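Local coordinates for protein putative sortase (Streptococcus pneumoniae, PDB 2W1J) that probably catalyses, as a class C sortase, the cysteine-dependent transpeptidation that links pilin subunits into the pilus fibre, at residues 78-83 against 110-115; 128-133 against 187-192; 161-166 against 171-176. All blocks are in the same frame, centred on the assembly; numbering follows the deposited sequence. Where two conformers were deposited one is given.

Contact 1 (78-83 against 110-115); sequences LPVYAG and AVITAH
Segments 78-83 and 110-115 run in broadly opposed sense, at a steep incline and without pairing, with Val-80 CA 7.6 Å from Ile-112 CA and Leu-78 CA 9.0 Å from Ala-114 CA. In the sheet order, strand 93-95 lies between the two strands, so they meet only through side chains. Two such meetings make the contact.

In the first, Val-80 and Ile-112 cross at about a right angle. The branch methyls do the touching: Val-80 CG2 lies 4.1 Å from Ile-112 CG2. The two residues present these methyls differently. In Val-80, CG2 stands opposite the carbonyl carbon and beside the backbone N. In Ile-112 the touching methyl is the one anti to the backbone N, while the longer CG1 arm takes the place beside that N (chi1 -60°).

The second meeting is between Leu-78 and Ala-114. The leucine side chain is extended, with CD1 anti to CA (chi2 178°). This carries CD1 to 4.1 Å from Ala-114 CB. Both bonds from CA to CB point across the contact, and the one-carbon side chain of Ala-114 is met by a long one.

Phe-124, from a loop, touches both Leu-78 and Ala-114. Met-66 of strand 65-71 packs on Val-80, and Leu-174 of strand 170-178 packs on Ile-112. Val-80, Ile-112 and Ala-114 are buried in the sortase beta-barrel, near the centre of the chain, and Leu-78 is partly exposed.

Together the segments bury 122 Å² against each other. No hydrogen bond or charge pair joins them. The backbone bonds of segment 78-83 go to Val-69, Met-66, Gly-67 and Ala-93 instead. The contact therefore rests on dispersion and on the exclusion of water, and methyl contacts alone give it little directional preference of its own.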
loop_
_atom_site.group_PDB
_atom_site.type_symbol
_atom_site.label_atom_id
_atom_site.label_comp_id
_atom_site.label_asym_id
_atom_site.label_seq_id
_atom_site.Cartn_x
_atom_site.Cartn_y
_atom_site.Cartn_z
ATOM N N LEU A 78 -0.621 -8.613 -4.747
ATOM C CA LEU A 78 -0.750 -7.554 -5.750
ATOM C C LEU A 78 0.499 -6.699 -5.807
ATOM O O LEU A 78 1.021 -6.294 -4.771
ATOM C CB LEU A 78 -1.923 -6.636 -5.423
ATOM C CG LEU A 78 -3.333 -7.160 -5.644
ATOM C CD1 LEU A 78 -4.309 -6.078 -5.210
ATOM C CD2 LEU A 78 -3.545 -7.527 -7.109
ATOM N N PRO A 79 0.963 -6.385 -7.021
ATOM C CA PRO A 79 2.040 -5.413 -7.130
ATOM C C PRO A 79 1.544 -4.038 -6.702
ATOM O O PRO A 79 0.353 -3.720 -6.879
ATOM C CB PRO A 79 2.365 -5.412 -8.621
ATOM C CG PRO A 79 1.077 -5.814 -9.284
ATOM C CD PRO A 79 0.395 -6.758 -8.331
ATOM N N VAL A 80 2.438 -3.243 -6.119
ATOM C CA VAL A 80 2.103 -1.904 -5.652
ATOM C C VAL A 80 2.859 -0.885 -6.492
ATOM O O VAL A 80 4.083 -0.983 -6.656
ATOM C CB VAL A 80 2.490 -1.721 -4.158
ATOM C CG1 VAL A 80 2.210 -0.302 -3.709
ATOM C CG2 VAL A 80 1.754 -2.721 -3.279
ATOM N N TYR A 81 2.128 0.087 -7.028
ATOM C CA TYR A 81 2.713 1.158 -7.834
ATOM C C TYR A 81 2.562 2.475 -7.104
ATOM O O TYR A 81 1.704 2.603 -6.231
ATOM C CB TYR A 81 2.008 1.261 -9.190
ATOM C CG TYR A 81 2.136 0.008 -10.012
ATOM C CD1 TYR A 81 1.203 -1.011 -9.916
ATOM C CD2 TYR A 81 3.214 -0.168 -10.870
ATOM C CE1 TYR A 81 1.335 -2.169 -10.661
ATOM C CE2 TYR A 81 3.354 -1.321 -11.613
ATOM C CZ TYR A 81 2.416 -2.319 -11.500
ATOM O OH TYR A 81 2.564 -3.464 -12.252
ATOM N N ALA A 82 3.385 3.455 -7.469
ATOM C CA ALA A 82 3.274 4.790 -6.896
ATOM C C ALA A 82 1.996 5.497 -7.346
ATOM O O ALA A 82 1.610 5.431 -8.513
ATOM C CB ALA A 82 4.494 5.622 -7.254
ATOM N N GLY A 83 1.356 6.187 -6.411
ATOM C CA GLY A 83 0.141 6.940 -6.712
ATOM C C GLY A 83 -1.070 6.057 -6.924
ATOM O O GLY A 83 -0.996 4.829 -6.805
ATOM N N ALA A 110 1.621 3.806 6.088
ATOM C CA ALA A 110 1.486 3.686 4.645
ATOM C C ALA A 110 0.083 3.207 4.312
ATOM O O ALA A 110 -0.453 2.340 4.999
ATOM C CB ALA A 110 2.511 2.692 4.102
ATOM N N VAL A 111 -0.486 3.753 3.239
ATOM C CA VAL A 111 -1.819 3.346 2.798
ATOM C C VAL A 111 -1.729 2.798 1.382
ATOM O O VAL A 111 -1.124 3.413 0.499
ATOM C CB VAL A 111 -2.825 4.503 2.893
ATOM C CG1 VAL A 111 -4.199 4.064 2.389
ATOM C CG2 VAL A 111 -2.913 5.018 4.331
ATOM N N ILE A 112 -2.282 1.604 1.195
ATOM C CA ILE A 112 -2.224 0.869 -0.065
ATOM C C ILE A 112 -3.665 0.638 -0.524
ATOM O O ILE A 112 -4.486 0.149 0.250
ATOM C CB ILE A 112 -1.474 -0.476 0.096
ATOM C CG1 ILE A 112 -0.032 -0.243 0.568
ATOM C CG2 ILE A 112 -1.508 -1.271 -1.222
ATOM C CD1 ILE A 112 0.736 -1.516 0.830
ATOM N N THR A 113 -3.952 1.018 -1.767
ATOM C CA THR A 113 -5.308 1.145 -2.302
ATOM C C THR A 113 -5.544 0.165 -3.448
ATOM O O THR A 113 -4.663 -0.010 -4.287
ATOM C CB THR A 113 -5.443 2.547 -2.919
ATOM O OG1 THR A 113 -4.945 3.532 -2.006
ATOM C CG2 THR A 113 -6.879 2.853 -3.302
ATOM N N ALA A 114 -6.732 -0.429 -3.520
ATOM C CA ALA A 114 -7.085 -1.209 -4.705
ATOM C C ALA A 114 -8.596 -1.335 -4.825
ATOM O O ALA A 114 -9.330 -1.080 -3.860
ATOM C CB ALA A 114 -6.420 -2.595 -4.681
ATOM N N HIS A 115 -9.059 -1.722 -6.009
ATOM C CA HIS A 115 -10.490 -1.777 -6.296
ATOM C C HIS A 115 -11.201 -2.918 -5.582
ATOM O O HIS A 115 -10.600 -3.934 -5.226
ATOM C CB HIS A 115 -10.721 -1.969 -7.794
ATOM C CG HIS A 115 -10.462 -0.750 -8.620
ATOM N ND1 HIS A 115 -10.963 0.493 -8.300
ATOM C CD2 HIS A 115 -9.798 -0.598 -9.791
ATOM C CE1 HIS A 115 -10.602 1.364 -9.227
ATOM N NE2 HIS A 115 -9.901 0.726 -10.148
#

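Contact 2 (128-133 against 187-192); sequences TKLKVG and LLVRGH
No ring or other flat side chain takes part here: Thr-128 and Leu-130 meet Leu-187 and Val-189 through methyl groups, so there are no faces or edges to assign. The two segments run in the same direction. Thr-128 CA is 8.0 Å from Leu-187 CA, and Leu-130 CA is 7.8 Å from Val-189 CA.

Thr-128 lies in a short 3-10 segment that ends at Lys-129. Its CA-CB bond points away from the strand, yet CG2 still lies 3.8 Å from Leu-187 CD2. The threonine torsion explains this: OG1 sits between the backbone N and the carbonyl carbon (chi1 54°), which leaves CG2 beside the N. Leu-187 CD2 also lies 4.0 Å from that backbone N of Thr-128. The two side chains cross at about a right angle.

The bond from CA to CB of Leu-130 is directed toward the strand. Its CD1 reaches Val-189 CG1 at 4.0 Å, again with the side chains crossing. Leu-130 is buried, whereas Thr-128 is exposed.

Glycerol, probably from the crystallisation liquor, is hydrogen-bonded at Leu-130 O and at Val-132 N. Val-189 and Leu-187 also pack on Val-149 and Val-152 of strand 144-155. The loop that leads from strand 108-113 to strand 135-139 thus packs on strand 185-194 of the sortase beta-barrel, which is flanked in the sheet by strands 170-178 and 144-155.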
loop_
_atom_site.group_PDB
_atom_site.type_symbol
_atom_site.label_atom_id
_atom_site.label_comp_id
_atom_site.label_asym_id
_atom_site.label_seq_id
_atom_site.Cartn_x
_atom_site.Cartn_y
_atom_site.Cartn_z
ATOM N N THR A 128 -13.290 -7.555 2.627
ATOM C CA THR A 128 -14.381 -7.668 3.596
ATOM C C THR A 128 -14.334 -8.975 4.381
ATOM O O THR A 128 -15.032 -9.112 5.392
ATOM C CB THR A 128 -15.766 -7.579 2.923
ATOM O OG1 THR A 128 -15.843 -8.547 1.867
ATOM C CG2 THR A 128 -15.995 -6.175 2.363
ATOM N N LYS A 129 -13.569 -9.946 3.896
ATOM C CA LYS A 129 -13.427 -11.223 4.588
ATOM C C LYS A 129 -12.390 -11.170 5.705
ATOM O O LYS A 129 -12.343 -12.064 6.550
ATOM C CB LYS A 129 -13.039 -12.345 3.619
ATOM C CG LYS A 129 -14.115 -12.675 2.593
ATOM C CD LYS A 129 -13.707 -13.799 1.638
ATOM C CE LYS A 129 -13.543 -15.131 2.346
ATOM N NZ LYS A 129 -13.208 -16.210 1.366
ATOM N N LEU A 130 -11.527 -10.156 5.693
ATOM C CA LEU A 130 -10.447 -10.086 6.663
ATOM C C LEU A 130 -10.963 -9.804 8.060
ATOM O O LEU A 130 -11.887 -9.005 8.258
ATOM C CB LEU A 130 -9.429 -9.022 6.260
ATOM C CG LEU A 130 -8.677 -9.332 4.975
ATOM C CD1 LEU A 130 -7.697 -8.202 4.695
ATOM C CD2 LEU A 130 -7.979 -10.693 5.050
ATOM N N LYS A 131 -10.325 -10.455 9.026
ATOM C CA LYS A 131 -10.698 -10.345 10.430
ATOM C C LYS A 131 -9.533 -9.783 11.220
ATOM O O LYS A 131 -8.372 -9.968 10.844
ATOM C CB LYS A 131 -11.043 -11.719 10.994
ATOM C CG LYS A 131 -12.249 -12.358 10.323
ATOM C CD LYS A 131 -12.629 -13.667 10.992
ATOM C CE LYS A 131 -13.332 -13.418 12.323
ATOM N NZ LYS A 131 -13.889 -14.670 12.935
ATOM N N VAL A 132 -9.828 -9.119 12.330
ATOM C CA VAL A 132 -8.765 -8.754 13.248
ATOM C C VAL A 132 -7.941 -10.011 13.561
ATOM O O VAL A 132 -8.480 -11.118 13.682
ATOM C CB VAL A 132 -9.315 -8.096 14.528
ATOM C CG1 VAL A 132 -9.936 -6.750 14.199
ATOM C CG2 VAL A 132 -10.310 -9.016 15.248
ATOM N N GLY A 133 -6.630 -9.836 13.664
ATOM C CA GLY A 133 -5.727 -10.964 13.877
ATOM C C GLY A 133 -5.162 -11.564 12.598
ATOM O O GLY A 133 -4.125 -12.225 12.627
ATOM N N LEU A 187 -13.679 1.193 2.897
ATOM C CA LEU A 187 -13.312 0.207 3.906
ATOM C C LEU A 187 -11.820 0.336 4.172
ATOM O O LEU A 187 -11.014 0.342 3.227
ATOM C CB LEU A 187 -13.613 -1.198 3.376
ATOM C CG LEU A 187 -13.281 -2.369 4.303
ATOM C CD1 LEU A 187 -14.201 -2.356 5.495
ATOM C CD2 LEU A 187 -13.394 -3.703 3.568
ATOM N N LEU A 188 -11.467 0.423 5.450
ATOM C CA LEU A 188 -10.086 0.552 5.898
ATOM C C LEU A 188 -9.739 -0.652 6.747
ATOM O O LEU A 188 -10.348 -0.848 7.807
ATOM C CB LEU A 188 -9.922 1.782 6.789
ATOM C CG LEU A 188 -10.174 3.161 6.205
ATOM C CD1 LEU A 188 -9.737 4.248 7.159
ATOM C CD2 LEU A 188 -9.541 3.327 4.866
ATOM N N VAL A 189 -8.764 -1.435 6.310
ATOM C CA VAL A 189 -8.287 -2.562 7.091
ATOM C C VAL A 189 -6.886 -2.191 7.555
ATOM O O VAL A 189 -5.962 -2.137 6.743
ATOM C CB VAL A 189 -8.282 -3.849 6.254
ATOM C CG1 VAL A 189 -7.622 -4.980 7.031
ATOM C CG2 VAL A 189 -9.718 -4.226 5.856
ATOM N N ARG A 190 -6.746 -1.895 8.844
ATOM C CA ARG A 190 -5.476 -1.430 9.396
ATOM C C ARG A 190 -4.757 -2.567 10.091
ATOM O O ARG A 190 -5.356 -3.267 10.913
ATOM C CB ARG A 190 -5.703 -0.305 10.412
ATOM C CG ARG A 190 -4.413 0.327 10.902
ATOM C CD ARG A 190 -4.694 1.380 11.953
ATOM N NE ARG A 190 -5.101 0.790 13.220
ATOM C CZ ARG A 190 -5.455 1.492 14.287
ATOM N NH1 ARG A 190 -5.556 2.815 14.209
ATOM N NH2 ARG A 190 -5.766 0.868 15.418
ATOM N N GLY A 191 -3.465 -2.717 9.803
ATOM C CA GLY A 191 -2.606 -3.636 10.553
ATOM C C GLY A 191 -1.460 -2.907 11.230
ATOM O O GLY A 191 -0.992 -1.895 10.713
ATOM N N HIS A 192 -1.030 -3.419 12.386
ATOM C CA HIS A 192 0.201 -2.941 13.017
ATOM C C HIS A 192 1.341 -3.895 12.725
ATOM O O HIS A 192 1.145 -5.099 12.563
ATOM C CB HIS A 192 0.051 -2.713 14.532
ATOM C CG HIS A 192 -0.349 -3.928 15.304
ATOM N ND1 HIS A 192 0.508 -4.965 15.612
ATOM C CD2 HIS A 192 -1.538 -4.251 15.860
ATOM C CE1 HIS A 192 -0.143 -5.882 16.312
ATOM N NE2 HIS A 192 -1.388 -5.471 16.472
#

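Contact 3 (161-166 against 171-176); sequences DDLLIV and YVTLLT
Strand 171-176 carries the start of the TLxTC motif of sortases, here read as TLLT, and loop 161-166 lies against one face of it in the sortase beta-barrel. Leu-163 and Val-166 of the loop meet Thr-173 and Tyr-171 of the strand. The nearest pair of CA atoms, Leu-163 and Thr-173, is 7.2 Å apart.

Val-166 comes to the Tyr-171 ring at its edge. Val-166 CB lies in the ring plane and CG2 near it, with CG2 3.8 Å from Tyr-171 CE2. Arg-190 makes a cation-pi contact with the same ring, and the ring of His-169 also meets it.

Leu-163 and Thr-173 cross at about a right angle. The methyl CD2 of Leu-163 stands 4.1 Å from Thr-173 CG2. Thr-173 has its methyl anti to the backbone N (chi1 -65° for OG1), which turns the hydroxyl to the side beside the N.

That hydroxyl is gripped from elsewhere in the fold by His-109 NE2. The carboxylate of Asp-162 makes a salt bridge with Lys-153. Its backbone carbonyl is what faces the strand. Asp-162 O and Thr-173 OG1 are too far apart to bond directly, at 4.4 Å. A water spans them: it donates to Asp-162 O at 2.9 Å and is hydrogen-bonded to Thr-173 OG1 at 2.8 Å.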
loop_
_atom_site.group_PDB
_atom_site.type_symbol
_atom_site.label_atom_id
_atom_site.label_comp_id
_atom_site.label_asym_id
_atom_site.label_seq_id
_atom_site.Cartn_x
_atom_site.Cartn_y
_atom_site.Cartn_z
ATOM N N ASP A 161 -8.808 11.202 8.347
ATOM C CA ASP A 161 -8.248 11.213 9.702
ATOM C C ASP A 161 -7.575 9.881 10.051
ATOM O O ASP A 161 -6.529 9.846 10.706
ATOM C CB ASP A 161 -9.347 11.492 10.735
ATOM C CG ASP A 161 -9.876 12.918 10.681
ATOM O OD1 ASP A 161 -9.295 13.754 9.957
ATOM O OD2 ASP A 161 -10.882 13.196 11.371
ATOM N N ASP A 162 -8.178 8.776 9.622
ATOM C CA ASP A 162 -7.704 7.455 9.996
ATOM C C ASP A 162 -6.575 6.969 9.097
ATOM O O ASP A 162 -6.140 5.819 9.241
ATOM C CB ASP A 162 -8.854 6.454 9.937
ATOM C CG ASP A 162 -10.019 6.882 10.790
ATOM O OD1 ASP A 162 -9.866 6.893 12.027
ATOM O OD2 ASP A 162 -11.081 7.214 10.231
ATOM N N LEU A 163 -6.143 7.811 8.160
ATOM C CA LEU A 163 -5.098 7.464 7.199
ATOM C C LEU A 163 -3.776 8.145 7.508
ATOM O O LEU A 163 -2.803 7.949 6.787
ATOM C CB LEU A 163 -5.538 7.853 5.786
ATOM C CG LEU A 163 -6.832 7.182 5.315
ATOM C CD1 LEU A 163 -7.170 7.638 3.900
ATOM C CD2 LEU A 163 -6.720 5.667 5.378
ATOM N N LEU A 164 -3.754 8.960 8.556
ATOM C CA LEU A 164 -2.579 9.760 8.879
ATOM C C LEU A 164 -1.674 9.040 9.872
ATOM O O LEU A 164 -2.084 8.091 10.540
ATOM C CB LEU A 164 -3.016 11.109 9.451
ATOM C CG LEU A 164 -3.866 11.955 8.502
ATOM C CD1 LEU A 164 -4.256 13.257 9.190
ATOM C CD2 LEU A 164 -3.134 12.229 7.189
ATOM N N ILE A 165 -0.437 9.503 9.987
ATOM C CA ILE A 165 0.502 8.913 10.933
ATOM C C ILE A 165 -0.031 9.030 12.352
ATOM O O ILE A 165 -0.531 10.087 12.749
ATOM C CB ILE A 165 1.896 9.585 10.825
ATOM C CG1 ILE A 165 2.556 9.183 9.504
ATOM C CG2 ILE A 165 2.775 9.228 12.006
ATOM C CD1 ILE A 165 3.766 10.029 9.157
ATOM N N VAL A 166 0.080 7.940 13.107
ATOM C CA VAL A 166 -0.165 7.971 14.541
ATOM C C VAL A 166 1.192 7.835 15.224
ATOM O O VAL A 166 1.851 6.811 15.100
ATOM C CB VAL A 166 -1.085 6.807 14.979
ATOM C CG1 VAL A 166 -1.390 6.905 16.469
ATOM C CG2 VAL A 166 -2.371 6.796 14.148
ATOM N N TYR A 171 1.983 1.415 11.130
ATOM C CA TYR A 171 0.712 0.942 10.569
ATOM C C TYR A 171 0.760 0.864 9.048
ATOM O O TYR A 171 1.411 1.677 8.386
ATOM C CB TYR A 171 -0.408 1.922 10.929
ATOM C CG TYR A 171 -0.927 1.898 12.347
ATOM C CD1 TYR A 171 -1.297 0.709 12.968
ATOM C CD2 TYR A 171 -1.153 3.097 13.036
ATOM C CE1 TYR A 171 -1.837 0.713 14.263
ATOM C CE2 TYR A 171 -1.691 3.108 14.317
ATOM C CZ TYR A 171 -2.035 1.913 14.921
ATOM O OH TYR A 171 -2.573 1.930 16.194
ATOM N N VAL A 172 0.035 -0.103 8.493
ATOM C CA VAL A 172 -0.325 -0.079 7.080
ATOM C C VAL A 172 -1.837 -0.260 7.023
ATOM O O VAL A 172 -2.385 -1.152 7.681
ATOM C CB VAL A 172 0.380 -1.192 6.273
ATOM C CG1 VAL A 172 -0.219 -1.317 4.874
ATOM C CG2 VAL A 172 1.876 -0.910 6.187
ATOM N N THR A 173 -2.504 0.597 6.255
ATOM C CA THR A 173 -3.934 0.446 6.002
ATOM C C THR A 173 -4.159 0.068 4.547
ATOM O O THR A 173 -3.577 0.663 3.630
ATOM C CB THR A 173 -4.706 1.731 6.360
ATOM O OG1 THR A 173 -4.609 1.945 7.775
ATOM C CG2 THR A 173 -6.186 1.654 5.951
ATOM N N LEU A 174 -4.998 -0.947 4.358
ATOM C CA LEU A 174 -5.476 -1.375 3.053
ATOM C C LEU A 174 -6.844 -0.736 2.839
ATOM O O LEU A 174 -7.744 -0.865 3.677
ATOM C CB LEU A 174 -5.540 -2.900 2.999
ATOM C CG LEU A 174 -4.279 -3.611 3.509
ATOM C CD1 LEU A 174 -4.481 -5.115 3.425
ATOM C CD2 LEU A 174 -3.065 -3.200 2.707
ATOM N N LEU A 175 -6.963 -0.011 1.726
ATOM C CA LEU A 175 -8.096 0.866 1.455
ATOM C C LEU A 175 -8.837 0.423 0.195
ATOM O O LEU A 175 -8.216 0.245 -0.850
ATOM C CB LEU A 175 -7.562 2.289 1.254
ATOM C CG LEU A 175 -8.499 3.377 0.738
ATOM C CD1 LEU A 175 -9.615 3.606 1.742
ATOM C CD2 LEU A 175 -7.750 4.676 0.468
ATOM N N THR A 176 -10.159 0.274 0.294
ATOM C CA THR A 176 -10.967 -0.011 -0.892
ATOM C C THR A 176 -12.339 0.634 -0.753
ATOM O O THR A 176 -12.627 1.278 0.255
ATOM C CB THR A 176 -11.041 -1.525 -1.158
ATOM O OG1 THR A 176 -11.543 -1.759 -2.475
ATOM C CG2 THR A 176 -11.918 -2.240 -0.136
HETATM O O HOH W 1 -6.734 2.957 9.236
#

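In the fold
Contact 3 stands between the other two. Its strand 171-176 pairs with segment 110-115 of contact 1 on one flank and with segment 187-192 of contact 2 on the other. Ile-112 O to Leu-175 N is 2.9 Å, and Val-189 O to Leu-174 N is 2.8 Å, both probable hydrogen bonds. The centre of contact 3 is about 12 Å from that of contact 1 and about 11 Å from that of contact 2. Contacts 1 and 2 do not touch: their nearest atoms are about 6 Å apart. Segments 110-115 and 171-176 end side by side, where sortases usually keep their histidine and cysteine, consistent with an active site there.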